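Local coordinates for aldo-keto reductase family 1, member B4 (Aldose reductase) (Schistosoma japonicum, PDB 4HBK), which probably catalyses the NADPH-dependent reduction of aldehyde groups, including those of sugars, to alcohols, at residues Gly162-Asn168 against Gln331-His335; Leu278-Gln283 against Val304-Leu309; Ser189-Phe195 against Lys210-Ile216; Arg103-Ile108 against Leu133-Asp139. All coordinates share one frame; numbering follows the deposited sequence.

The chain folds as the eight-stranded (beta/alpha)8 barrel of the aldo-keto reductases, and the four contacts lie in its wall, its outer layer and its loops. Interactions 3 and 4 belong to the barrel wall: their strands 187-193 and 138-143 are neighbours, their centres lie 18 Å apart, and they touch where S189 CB packs 3.5 Å from D139 O. Interaction 3 comes nearest the residues predicted to serve the active site, with the side chain of Q215 about 3 Å from that of K111 and S193 about 4 Å from H144. Interaction 1 joins two loops, M332 lying about 8 Å from H144 between side chains. Interaction 2, peripheral packing, is 38 Å from interaction 1 between centres.

Interaction 1: Gly162-Asn168 against Gln331-His335; sequences GQLCLDN and QMSGH
This is a surface contact between two long loops of the aldo-keto reductase barrel: 162-168, which runs between strand 138-143 and helix 171-183, and 331-335 of the C-terminal tail beyond helix 311-319. L164 and L166 supply its apolar part. A branch of L164, CD2, rests 3.9 Å from CG of M332 and equally close to CB of Q331; leucine suits this half-covered place because that one methyl can lie against both. M332 itself is buried, reaching on to W145 and V147, which places the tail in the neighbourhood of H144, predicted to bind substrate. A water joins the backbones beside it, taking the N-H of L164 and giving a hydrogen bond to O of Q331.

The tail then makes a type I turn from M332 to H335, closed by H335 N to M332 O at 3.1 Å. H335 turns its ring toward 162-168 with CG anti to the backbone N (chi1 -163°), which lays the ring edge against L166, H335 CD2 standing 3.7 Å from L166 CG. ND1 of the ring accepts from the backbone N of E337, leaving the opposite nitrogen to donate: NE2 reaches O of D167 at 2.9 Å, the oxygen lying near the ring plane.

Interaction 2: Leu278-Gln283 against Val304-Leu309; sequences LRYLLQ and VFDFQL
Hydrogen bonds made by R279 and Q283, one turn apart on helix 273-283, fasten the loop 304-309. R279 NH1 gives a bond to V304 O (2.9 Å) in the guanidinium plane and on a carbonyl lone pair, and a water links the same nitrogen to F305 O. Q283 has an amide's donor and acceptor to spend: OE1 accepts from L309 N (2.8 Å), while NE2 donates almost straight to L309 O (3.0 Å, 179°). OE1 also takes R279 NE within its own helix, so three bonds fix the amide's rotation, and the one from NE helps to set the arginine's plane.

Among the flat groups, F307 O sits over the centre of the guanidinium, and the methylene arm of R279, bent at chi2, runs across the F307 ring face, CG lying 4.1 Å from the ring centroid in an off-centre CH-pi contact. Arginine suits the place because its methylenes pack on the ring while its guanidinium donates hydrogen bonds.

Apolar packing completes the seam. L282 CD1 meets V304 CG2 at 3.7 Å, and L309 CD1 lies 4.1 Å from Y280 CB. This is outer-layer packing of a (beta/alpha)8 barrel, a helix binding the loop that joins helix 295-302 to helix 311-319.

Interaction 3: Ser189-Phe195 against Lys210-Ile216; sequences SIGLSNF and KPANLQI
Strands 189-193 and 213-216 run parallel, 4.7 Å apart at closest approach and 23° from perfect alignment, as adjacent staves of the barrel. L192 lies beside L214 and S193 beside Q215. The backbone ladder alternates between the two strands: A212 N to I190 O (2.8 Å), L192 N to N213 O (2.9 Å), Q215 N to L192 O (2.9 Å) and, just past the strand, N194 N to Q215 O (3.0 Å). G191, with no side chain, lets N213 O approach its CA to 3.3 Å on the side where a beta carbon would sit. N194 has positive phi, as the chain turns away toward helix 197-206.

L192 and L214 point to the same face, the outer one, where I200 of that helix touches both. L214 has CG anti to its own nitrogen (chi1 171°), which carries CD1 to within 4.1 Å of L192 CB. The F195 ring is covered on one face by L192 CD2.

S193 and Q215 point the other way, into the barrel. A water connects S193 OG with Q215 OE1, while Q215 NE2 is bonded to D77. Polar side chains suit this interior, since K111, predicted to lower the pKa of the active-site Y82, and H144, predicted to bind substrate, lie close by; the inward face is consistent with a polar lining beside them, the outward one with hydrophobic helix packing.

Interaction 4: Arg103-Ile108 against Leu133-Asp139; sequences REDIFI and LRLNYLD
A beta-alpha-beta crossover of the barrel, strand 107-112, helix 119-133 and strand 138-143, is bridged where its two strands begin, by R103 just ahead of strand 107-112 and D139 near the start of strand 138-143. The arginine's NH1 and NH2 both reach one carboxylate oxygen, OD2 of D139, at 3.0 and 2.9 Å, an end-on salt bridge in which the oxygen lies in the guanidinium plane. NH1 comes in on the syn lone pair, NH2 from above the carboxylate plane. The same oxygen takes a third bond, from I108 N (2.9 Å), so one acidic atom serves both a charge and the start of a strand; such a cluster would probably favour the ionised carboxylate. NH2 also donates to Y137 O at 2.9 Å.

The guanidinium is sandwiched. One face lies on the ring of Y137, planes 18° apart and centres 4.1 Å apart, an off-centre cation-pi stack; I108 CG1 covers the other. Bending at chi2 (59°) brings the arginine's flat end over the tyrosine. A water takes the proton of Y137 OH and donates to D139 OD1 and I106 O.

Apolar contacts flank the salt bridge: D139 CB stands over the middle of the F107 ring, 3.6 Å from its centroid. L135 shares its branches between partners, CD1 meeting I108 CG2 at 3.6 Å while CD2 lies against R103 NE. L133 CD1 also packs on I108 CG2. Around the contact, I108 leans on L92 of helix 85-98, L135 on L130 of helix 119-133, and the Y137 ring meets K188 of strand 187-193 in a cation-pi contact.

Interaction 1: Gly162-Asn168 against Gln331-His335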
# COMPACT_ATOMS: atom_id res chain seq x y z
N GLY A 162 -10.59 16.20 21.63
CA GLY A 162 -10.57 15.10 20.68
C GLY A 162 -9.96 15.44 19.33
O GLY A 162 -10.06 14.65 18.39
N GLN A 163 -9.33 16.61 19.22
CA GLN A 163 -8.69 17.04 17.98
C GLN A 163 -7.30 16.43 17.88
O GLN A 163 -6.60 16.30 18.88
CB GLN A 163 -8.54 18.56 17.95
CG GLN A 163 -9.82 19.34 18.13
CD GLN A 163 -10.57 19.51 16.84
OE1 GLN A 163 -11.42 18.70 16.48
NE2 GLN A 163 -10.26 20.59 16.13
N LEU A 164 -6.91 16.10 16.66
CA LEU A 164 -5.57 15.59 16.39
C LEU A 164 -4.54 16.72 16.59
O LEU A 164 -4.82 17.88 16.30
CB LEU A 164 -5.51 15.04 14.96
CG LEU A 164 -5.23 13.55 14.75
CD1 LEU A 164 -5.79 12.71 15.85
CD2 LEU A 164 -5.73 13.06 13.38
N CYS A 165 -3.37 16.38 17.12
CA CYS A 165 -2.30 17.37 17.27
C CYS A 165 -1.46 17.37 16.00
O CYS A 165 -0.60 16.52 15.81
CB CYS A 165 -1.43 17.06 18.50
SG CYS A 165 -2.30 17.18 20.11
N LEU A 166 -1.72 18.34 15.13
CA LEU A 166 -1.06 18.44 13.83
C LEU A 166 0.37 18.95 13.95
O LEU A 166 0.74 19.58 14.94
CB LEU A 166 -1.86 19.39 12.92
CG LEU A 166 -3.06 18.83 12.13
CD1 LEU A 166 -3.47 17.45 12.58
CD2 LEU A 166 -4.24 19.79 12.16
N ASP A 167 1.19 18.66 12.94
CA ASP A 167 2.53 19.22 12.86
C ASP A 167 2.74 19.81 11.47
O ASP A 167 1.96 19.53 10.56
CB ASP A 167 3.59 18.16 13.21
CG ASP A 167 4.96 18.78 13.51
OD1 ASP A 167 5.04 20.02 13.62
OD2 ASP A 167 5.95 18.02 13.65
N ASN A 168 3.77 20.63 11.30
CA ASN A 168 4.08 21.20 9.99
C ASN A 168 5.48 20.82 9.53
O ASN A 168 6.47 21.27 10.10
CB ASN A 168 3.93 22.73 10.02
CG ASN A 168 2.54 23.17 10.44
OD1 ASN A 168 1.59 22.37 10.45
ND2 ASN A 168 2.40 24.45 10.78
N GLN A 331 -10.45 13.48 10.30
CA GLN A 331 -9.81 14.15 11.42
C GLN A 331 -8.55 14.91 11.03
O GLN A 331 -8.03 15.70 11.81
CB GLN A 331 -9.52 13.12 12.53
CG GLN A 331 -10.70 12.87 13.47
CD GLN A 331 -10.69 13.80 14.67
OE1 GLN A 331 -9.92 13.61 15.63
NE2 GLN A 331 -11.53 14.84 14.61
N MET A 332 -8.07 14.68 9.80
CA MET A 332 -6.89 15.41 9.29
C MET A 332 -7.29 16.49 8.30
O MET A 332 -6.43 17.12 7.69
CB MET A 332 -5.89 14.44 8.61
CG MET A 332 -5.25 13.46 9.57
SD MET A 332 -4.09 12.32 8.77
CE MET A 332 -4.97 11.92 7.28
N SER A 333 -8.59 16.72 8.15
CA SER A 333 -9.10 17.55 7.05
C SER A 333 -8.79 19.01 7.26
O SER A 333 -8.97 19.82 6.36
CB SER A 333 -10.61 17.36 6.87
OG SER A 333 -11.34 17.81 8.01
N GLY A 334 -8.31 19.36 8.44
CA GLY A 334 -8.02 20.75 8.74
C GLY A 334 -6.61 21.14 8.35
O GLY A 334 -6.27 22.32 8.35
N HIS A 335 -5.79 20.15 8.01
CA HIS A 335 -4.40 20.42 7.69
C HIS A 335 -4.24 20.97 6.30
O HIS A 335 -4.98 20.60 5.38
CB HIS A 335 -3.55 19.16 7.83
CG HIS A 335 -2.08 19.42 7.92
ND1 HIS A 335 -1.28 19.52 6.80
CD2 HIS A 335 -1.27 19.61 8.98
CE1 HIS A 335 -0.04 19.74 7.17
NE2 HIS A 335 0.00 19.80 8.49
O HOH W 1 -8.64 16.67 14.30

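Interaction 2: Leu278-Gln283 against Val304-Leu309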
# COMPACT_ATOMS: atom_id res chain seq x y z
N LEU A 278 -10.22 -7.92 -8.26
CA LEU A 278 -8.77 -7.82 -8.31
C LEU A 278 -8.23 -7.84 -9.74
O LEU A 278 -7.32 -7.09 -10.07
CB LEU A 278 -8.13 -8.95 -7.49
CG LEU A 278 -8.40 -8.87 -5.99
CD1 LEU A 278 -7.90 -10.11 -5.29
CD2 LEU A 278 -7.71 -7.66 -5.41
N ARG A 279 -8.79 -8.70 -10.59
CA ARG A 279 -8.35 -8.78 -11.98
C ARG A 279 -8.59 -7.44 -12.67
O ARG A 279 -7.80 -7.01 -13.51
CB ARG A 279 -9.08 -9.87 -12.74
CG ARG A 279 -8.56 -10.09 -14.15
CD ARG A 279 -7.25 -10.85 -14.13
NE ARG A 279 -6.52 -10.65 -15.37
CZ ARG A 279 -5.30 -11.12 -15.62
NH1 ARG A 279 -4.66 -11.83 -14.71
NH2 ARG A 279 -4.74 -10.87 -16.80
N TYR A 280 -9.69 -6.79 -12.29
CA TYR A 280 -10.04 -5.49 -12.83
C TYR A 280 -8.89 -4.51 -12.58
O TYR A 280 -8.48 -3.77 -13.48
CB TYR A 280 -11.33 -4.99 -12.17
CG TYR A 280 -11.47 -3.48 -12.18
CD1 TYR A 280 -11.80 -2.81 -13.35
CD2 TYR A 280 -11.28 -2.74 -11.03
CE1 TYR A 280 -11.93 -1.43 -13.37
CE2 TYR A 280 -11.40 -1.36 -11.03
CZ TYR A 280 -11.71 -0.71 -12.21
OH TYR A 280 -11.84 0.66 -12.25
N LEU A 281 -8.38 -4.50 -11.36
CA LEU A 281 -7.30 -3.60 -10.99
C LEU A 281 -6.01 -4.03 -11.65
O LEU A 281 -5.23 -3.19 -12.12
CB LEU A 281 -7.14 -3.54 -9.47
CG LEU A 281 -8.35 -2.99 -8.70
CD1 LEU A 281 -8.16 -3.23 -7.22
CD2 LEU A 281 -8.54 -1.50 -8.99
N LEU A 282 -5.76 -5.34 -11.68
CA LEU A 282 -4.54 -5.83 -12.32
C LEU A 282 -4.46 -5.41 -13.80
O LEU A 282 -3.39 -5.04 -14.31
CB LEU A 282 -4.40 -7.34 -12.15
CG LEU A 282 -4.13 -7.83 -10.73
CD1 LEU A 282 -4.28 -9.35 -10.64
CD2 LEU A 282 -2.73 -7.42 -10.29
N GLN A 283 -5.59 -5.46 -14.50
CA GLN A 283 -5.61 -5.10 -15.92
C GLN A 283 -5.47 -3.59 -16.16
O GLN A 283 -5.21 -3.16 -17.28
CB GLN A 283 -6.82 -5.72 -16.63
CG GLN A 283 -6.74 -7.26 -16.65
CD GLN A 283 -7.81 -7.93 -17.50
OE1 GLN A 283 -8.11 -9.10 -17.30
NE2 GLN A 283 -8.38 -7.20 -18.44
N VAL A 304 -5.89 -15.29 -9.47
CA VAL A 304 -6.38 -14.26 -10.37
C VAL A 304 -5.54 -14.14 -11.64
O VAL A 304 -5.57 -13.10 -12.31
CB VAL A 304 -6.39 -12.88 -9.68
CG1 VAL A 304 -7.44 -12.84 -8.59
CG2 VAL A 304 -5.01 -12.58 -9.10
N PHE A 305 -4.79 -15.19 -11.98
CA PHE A 305 -3.85 -15.11 -13.09
C PHE A 305 -4.14 -16.10 -14.21
O PHE A 305 -3.26 -16.39 -15.02
CB PHE A 305 -2.41 -15.33 -12.60
CG PHE A 305 -1.94 -14.28 -11.63
CD1 PHE A 305 -1.67 -12.99 -12.06
CD2 PHE A 305 -1.78 -14.59 -10.29
CE1 PHE A 305 -1.25 -12.03 -11.17
CE2 PHE A 305 -1.36 -13.63 -9.39
CZ PHE A 305 -1.09 -12.35 -9.83
N ASP A 306 -5.37 -16.60 -14.28
CA ASP A 306 -5.71 -17.60 -15.30
C ASP A 306 -6.97 -17.25 -16.09
O ASP A 306 -7.65 -18.13 -16.61
CB ASP A 306 -5.85 -18.98 -14.68
CG ASP A 306 -6.96 -19.05 -13.66
OD1 ASP A 306 -7.57 -18.00 -13.35
OD2 ASP A 306 -7.23 -20.16 -13.15
N PHE A 307 -7.27 -15.96 -16.19
CA PHE A 307 -8.38 -15.50 -17.00
C PHE A 307 -8.17 -14.03 -17.32
O PHE A 307 -7.28 -13.39 -16.78
CB PHE A 307 -9.72 -15.70 -16.29
CG PHE A 307 -9.99 -14.73 -15.17
CD1 PHE A 307 -9.24 -14.76 -14.00
CD2 PHE A 307 -11.03 -13.81 -15.26
CE1 PHE A 307 -9.51 -13.88 -12.95
CE2 PHE A 307 -11.31 -12.92 -14.22
CZ PHE A 307 -10.54 -12.96 -13.06
N GLN A 308 -9.01 -13.52 -18.21
CA GLN A 308 -8.89 -12.14 -18.66
C GLN A 308 -10.28 -11.53 -18.80
O GLN A 308 -11.18 -12.11 -19.41
CB GLN A 308 -8.14 -12.08 -20.00
CG GLN A 308 -7.84 -10.66 -20.48
CD GLN A 308 -6.36 -10.32 -20.44
OE1 GLN A 308 -5.93 -9.41 -19.71
NE2 GLN A 308 -5.56 -11.03 -21.25
N LEU A 309 -10.46 -10.36 -18.20
CA LEU A 309 -11.67 -9.58 -18.41
C LEU A 309 -11.58 -8.93 -19.79
O LEU A 309 -10.52 -8.44 -20.18
CB LEU A 309 -11.82 -8.51 -17.32
CG LEU A 309 -12.00 -9.00 -15.88
CD1 LEU A 309 -12.22 -7.82 -14.93
CD2 LEU A 309 -13.16 -9.98 -15.78
O HOH W 2 -2.56 -13.79 -16.06

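Interaction 3: Ser189-Phe195 against Lys210-Ile216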
# COMPACT_ATOMS: atom_id res chain seq x y z
N SER A 189 13.82 1.07 -2.51
CA SER A 189 12.99 2.02 -3.24
C SER A 189 12.14 2.78 -2.24
O SER A 189 11.76 2.23 -1.21
CB SER A 189 12.08 1.30 -4.23
OG SER A 189 12.79 0.44 -5.11
N ILE A 190 11.85 4.04 -2.53
CA ILE A 190 10.98 4.84 -1.68
C ILE A 190 9.75 5.33 -2.45
O ILE A 190 9.77 5.41 -3.68
CB ILE A 190 11.75 6.03 -1.08
CG1 ILE A 190 12.51 6.77 -2.19
CG2 ILE A 190 12.72 5.55 0.01
CD1 ILE A 190 13.35 7.95 -1.67
N GLY A 191 8.67 5.65 -1.74
CA GLY A 191 7.45 6.10 -2.40
C GLY A 191 6.47 6.84 -1.50
O GLY A 191 6.80 7.24 -0.39
N LEU A 192 5.24 7.01 -1.99
CA LEU A 192 4.24 7.84 -1.34
C LEU A 192 2.94 7.09 -1.11
O LEU A 192 2.60 6.19 -1.87
CB LEU A 192 3.97 9.09 -2.19
CG LEU A 192 5.21 9.92 -2.55
CD1 LEU A 192 4.91 10.94 -3.65
CD2 LEU A 192 5.79 10.62 -1.32
N SER A 193 2.22 7.45 -0.06
CA SER A 193 0.90 6.91 0.18
C SER A 193 -0.09 8.04 0.44
O SER A 193 0.20 8.95 1.20
CB SER A 193 0.92 5.94 1.37
OG SER A 193 -0.37 5.39 1.60
N ASN A 194 -1.25 7.98 -0.21
CA ASN A 194 -2.29 9.00 -0.02
C ASN A 194 -1.84 10.42 -0.36
O ASN A 194 -2.30 11.38 0.27
CB ASN A 194 -2.80 8.97 1.43
CG ASN A 194 -3.41 7.63 1.81
OD1 ASN A 194 -4.37 7.16 1.17
ND2 ASN A 194 -2.85 7.00 2.83
N PHE A 195 -0.95 10.56 -1.34
CA PHE A 195 -0.57 11.89 -1.82
C PHE A 195 -1.42 12.21 -3.03
O PHE A 195 -1.78 11.31 -3.77
CB PHE A 195 0.91 11.94 -2.21
CG PHE A 195 1.84 12.20 -1.06
CD1 PHE A 195 1.82 11.38 0.06
CD2 PHE A 195 2.74 13.24 -1.10
CE1 PHE A 195 2.67 11.61 1.11
CE2 PHE A 195 3.60 13.48 -0.04
CZ PHE A 195 3.56 12.67 1.07
N LYS A 210 13.57 9.71 -7.38
CA LYS A 210 12.14 9.75 -7.62
C LYS A 210 11.40 8.69 -6.82
O LYS A 210 11.92 7.61 -6.56
CB LYS A 210 11.84 9.62 -9.12
CG LYS A 210 12.37 10.81 -9.92
CD LYS A 210 11.60 11.03 -11.21
CE LYS A 210 12.25 10.34 -12.38
NZ LYS A 210 11.91 11.01 -13.68
N PRO A 211 10.18 9.02 -6.40
CA PRO A 211 9.33 7.99 -5.80
C PRO A 211 9.15 6.89 -6.83
O PRO A 211 9.03 7.20 -8.02
CB PRO A 211 8.01 8.73 -5.54
CG PRO A 211 8.12 10.05 -6.35
CD PRO A 211 9.57 10.35 -6.40
N ALA A 212 9.17 5.63 -6.39
CA ALA A 212 9.00 4.49 -7.28
C ALA A 212 7.56 3.99 -7.28
O ALA A 212 7.14 3.26 -8.19
CB ALA A 212 9.93 3.35 -6.86
N ASN A 213 6.80 4.37 -6.26
CA ASN A 213 5.48 3.79 -6.09
C ASN A 213 4.54 4.73 -5.34
O ASN A 213 4.97 5.49 -4.47
CB ASN A 213 5.60 2.45 -5.37
CG ASN A 213 4.27 1.83 -5.04
OD1 ASN A 213 3.82 1.90 -3.89
ND2 ASN A 213 3.62 1.21 -6.03
N LEU A 214 3.26 4.69 -5.71
CA LEU A 214 2.23 5.45 -5.03
C LEU A 214 1.18 4.44 -4.61
O LEU A 214 0.75 3.62 -5.44
CB LEU A 214 1.60 6.48 -5.98
CG LEU A 214 0.35 7.22 -5.50
CD1 LEU A 214 0.67 8.18 -4.36
CD2 LEU A 214 -0.36 7.95 -6.65
N GLN A 215 0.79 4.46 -3.34
CA GLN A 215 -0.25 3.56 -2.84
C GLN A 215 -1.44 4.41 -2.44
O GLN A 215 -1.30 5.35 -1.66
CB GLN A 215 0.24 2.71 -1.65
CG GLN A 215 -0.82 1.74 -1.11
CD GLN A 215 -0.33 0.80 0.01
OE1 GLN A 215 -0.95 0.71 1.06
NE2 GLN A 215 0.78 0.09 -0.24
N ILE A 216 -2.61 4.09 -2.98
CA ILE A 216 -3.81 4.89 -2.78
C ILE A 216 -5.00 3.95 -2.83
O ILE A 216 -4.88 2.82 -3.31
CB ILE A 216 -3.99 5.93 -3.90
CG1 ILE A 216 -3.67 5.30 -5.27
CG2 ILE A 216 -3.13 7.16 -3.63
CD1 ILE A 216 -3.88 6.23 -6.47
O HOH W 3 12.67 4.99 -5.18
O HOH W 4 -1.59 2.68 2.61

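Interaction 4: Arg103-Ile108 against Leu133-Asp139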
# COMPACT_ATOMS: atom_id res chain seq x y z
N ARG A 103 15.65 -14.29 1.46
CA ARG A 103 15.20 -12.92 1.65
C ARG A 103 14.88 -12.24 0.33
O ARG A 103 13.83 -11.61 0.18
CB ARG A 103 16.29 -12.11 2.39
CG ARG A 103 16.06 -10.58 2.42
CD ARG A 103 14.74 -10.26 3.10
NE ARG A 103 14.46 -8.82 3.11
CZ ARG A 103 13.77 -8.18 2.17
NH1 ARG A 103 13.30 -8.84 1.12
NH2 ARG A 103 13.55 -6.88 2.28
N GLU A 104 15.78 -12.37 -0.64
CA GLU A 104 15.63 -11.62 -1.88
C GLU A 104 14.50 -12.16 -2.76
O GLU A 104 14.21 -11.59 -3.80
CB GLU A 104 16.94 -11.51 -2.66
CG GLU A 104 17.46 -12.82 -3.24
CD GLU A 104 18.52 -13.47 -2.36
OE1 GLU A 104 18.44 -13.33 -1.11
OE2 GLU A 104 19.44 -14.11 -2.93
N ASP A 105 13.88 -13.25 -2.33
CA ASP A 105 12.71 -13.79 -3.02
C ASP A 105 11.41 -13.08 -2.61
O ASP A 105 10.37 -13.27 -3.23
CB ASP A 105 12.56 -15.29 -2.73
CG ASP A 105 13.65 -16.14 -3.40
OD1 ASP A 105 14.09 -15.76 -4.51
OD2 ASP A 105 14.04 -17.18 -2.82
N ILE A 106 11.47 -12.28 -1.56
CA ILE A 106 10.27 -11.63 -1.04
C ILE A 106 10.39 -10.12 -1.18
O ILE A 106 11.47 -9.56 -1.02
CB ILE A 106 10.04 -11.94 0.45
CG1 ILE A 106 10.28 -13.42 0.74
CG2 ILE A 106 8.63 -11.54 0.88
CD1 ILE A 106 9.23 -14.33 0.12
N PHE A 107 9.26 -9.48 -1.47
CA PHE A 107 9.19 -8.03 -1.53
C PHE A 107 8.49 -7.52 -0.28
O PHE A 107 7.32 -7.81 -0.06
CB PHE A 107 8.41 -7.61 -2.78
CG PHE A 107 8.54 -6.16 -3.13
CD1 PHE A 107 7.86 -5.20 -2.40
CD2 PHE A 107 9.32 -5.76 -4.20
CE1 PHE A 107 7.96 -3.84 -2.74
CE2 PHE A 107 9.43 -4.42 -4.55
CZ PHE A 107 8.75 -3.46 -3.81
N ILE A 108 9.20 -6.76 0.55
CA ILE A 108 8.65 -6.27 1.81
C ILE A 108 8.48 -4.75 1.81
O ILE A 108 9.44 -4.00 1.62
CB ILE A 108 9.58 -6.61 2.97
CG1 ILE A 108 9.90 -8.10 2.99
CG2 ILE A 108 8.98 -6.12 4.29
CD1 ILE A 108 8.73 -8.95 3.44
N LEU A 133 10.75 -6.14 12.03
CA LEU A 133 10.57 -7.07 10.91
C LEU A 133 11.71 -8.06 10.81
O LEU A 133 11.64 -9.03 10.05
CB LEU A 133 10.43 -6.30 9.59
CG LEU A 133 9.11 -5.54 9.41
CD1 LEU A 133 9.08 -4.78 8.08
CD2 LEU A 133 7.94 -6.53 9.51
N ARG A 134 12.78 -7.81 11.56
CA ARG A 134 13.93 -8.71 11.57
C ARG A 134 14.63 -8.75 10.20
O ARG A 134 15.13 -9.78 9.77
CB ARG A 134 13.48 -10.11 12.03
CG ARG A 134 13.03 -10.09 13.49
CD ARG A 134 11.89 -11.05 13.81
NE ARG A 134 12.38 -12.35 14.25
CZ ARG A 134 12.16 -12.88 15.45
NH1 ARG A 134 11.44 -12.24 16.36
NH2 ARG A 134 12.67 -14.07 15.74
N LEU A 135 14.68 -7.58 9.56
CA LEU A 135 15.25 -7.43 8.23
C LEU A 135 16.45 -6.49 8.26
O LEU A 135 16.57 -5.67 9.17
CB LEU A 135 14.19 -6.84 7.29
CG LEU A 135 12.94 -7.70 7.08
CD1 LEU A 135 11.97 -6.97 6.15
CD2 LEU A 135 13.34 -9.06 6.53
N ASN A 136 17.33 -6.58 7.26
CA ASN A 136 18.42 -5.63 7.15
C ASN A 136 18.08 -4.49 6.21
O ASN A 136 18.71 -3.44 6.26
CB ASN A 136 19.72 -6.31 6.70
CG ASN A 136 20.11 -7.44 7.62
OD1 ASN A 136 20.17 -7.28 8.84
ND2 ASN A 136 20.33 -8.61 7.05
N TYR A 137 17.09 -4.71 5.35
CA TYR A 137 16.62 -3.67 4.44
C TYR A 137 15.16 -3.91 4.06
O TYR A 137 14.65 -5.03 4.20
CB TYR A 137 17.49 -3.63 3.17
CG TYR A 137 17.29 -4.84 2.28
CD1 TYR A 137 16.30 -4.85 1.30
CD2 TYR A 137 18.08 -5.97 2.43
CE1 TYR A 137 16.11 -5.96 0.49
CE2 TYR A 137 17.90 -7.09 1.63
CZ TYR A 137 16.92 -7.08 0.67
OH TYR A 137 16.74 -8.18 -0.14
N LEU A 138 14.51 -2.86 3.58
CA LEU A 138 13.14 -2.94 3.08
C LEU A 138 13.20 -2.82 1.58
O LEU A 138 14.05 -2.11 1.04
CB LEU A 138 12.28 -1.80 3.65
CG LEU A 138 12.05 -1.73 5.17
CD1 LEU A 138 11.37 -0.43 5.58
CD2 LEU A 138 11.21 -2.92 5.64
N ASP A 139 12.31 -3.51 0.87
CA ASP A 139 12.23 -3.31 -0.57
C ASP A 139 11.60 -1.97 -0.90
O ASP A 139 11.99 -1.32 -1.87
CB ASP A 139 11.47 -4.46 -1.23
CG ASP A 139 12.23 -5.76 -1.14
OD1 ASP A 139 13.09 -5.99 -2.01
OD2 ASP A 139 11.98 -6.54 -0.19
O HOH W 5 16.91 -8.28 4.94
O HOH W 6 14.31 -8.38 -2.05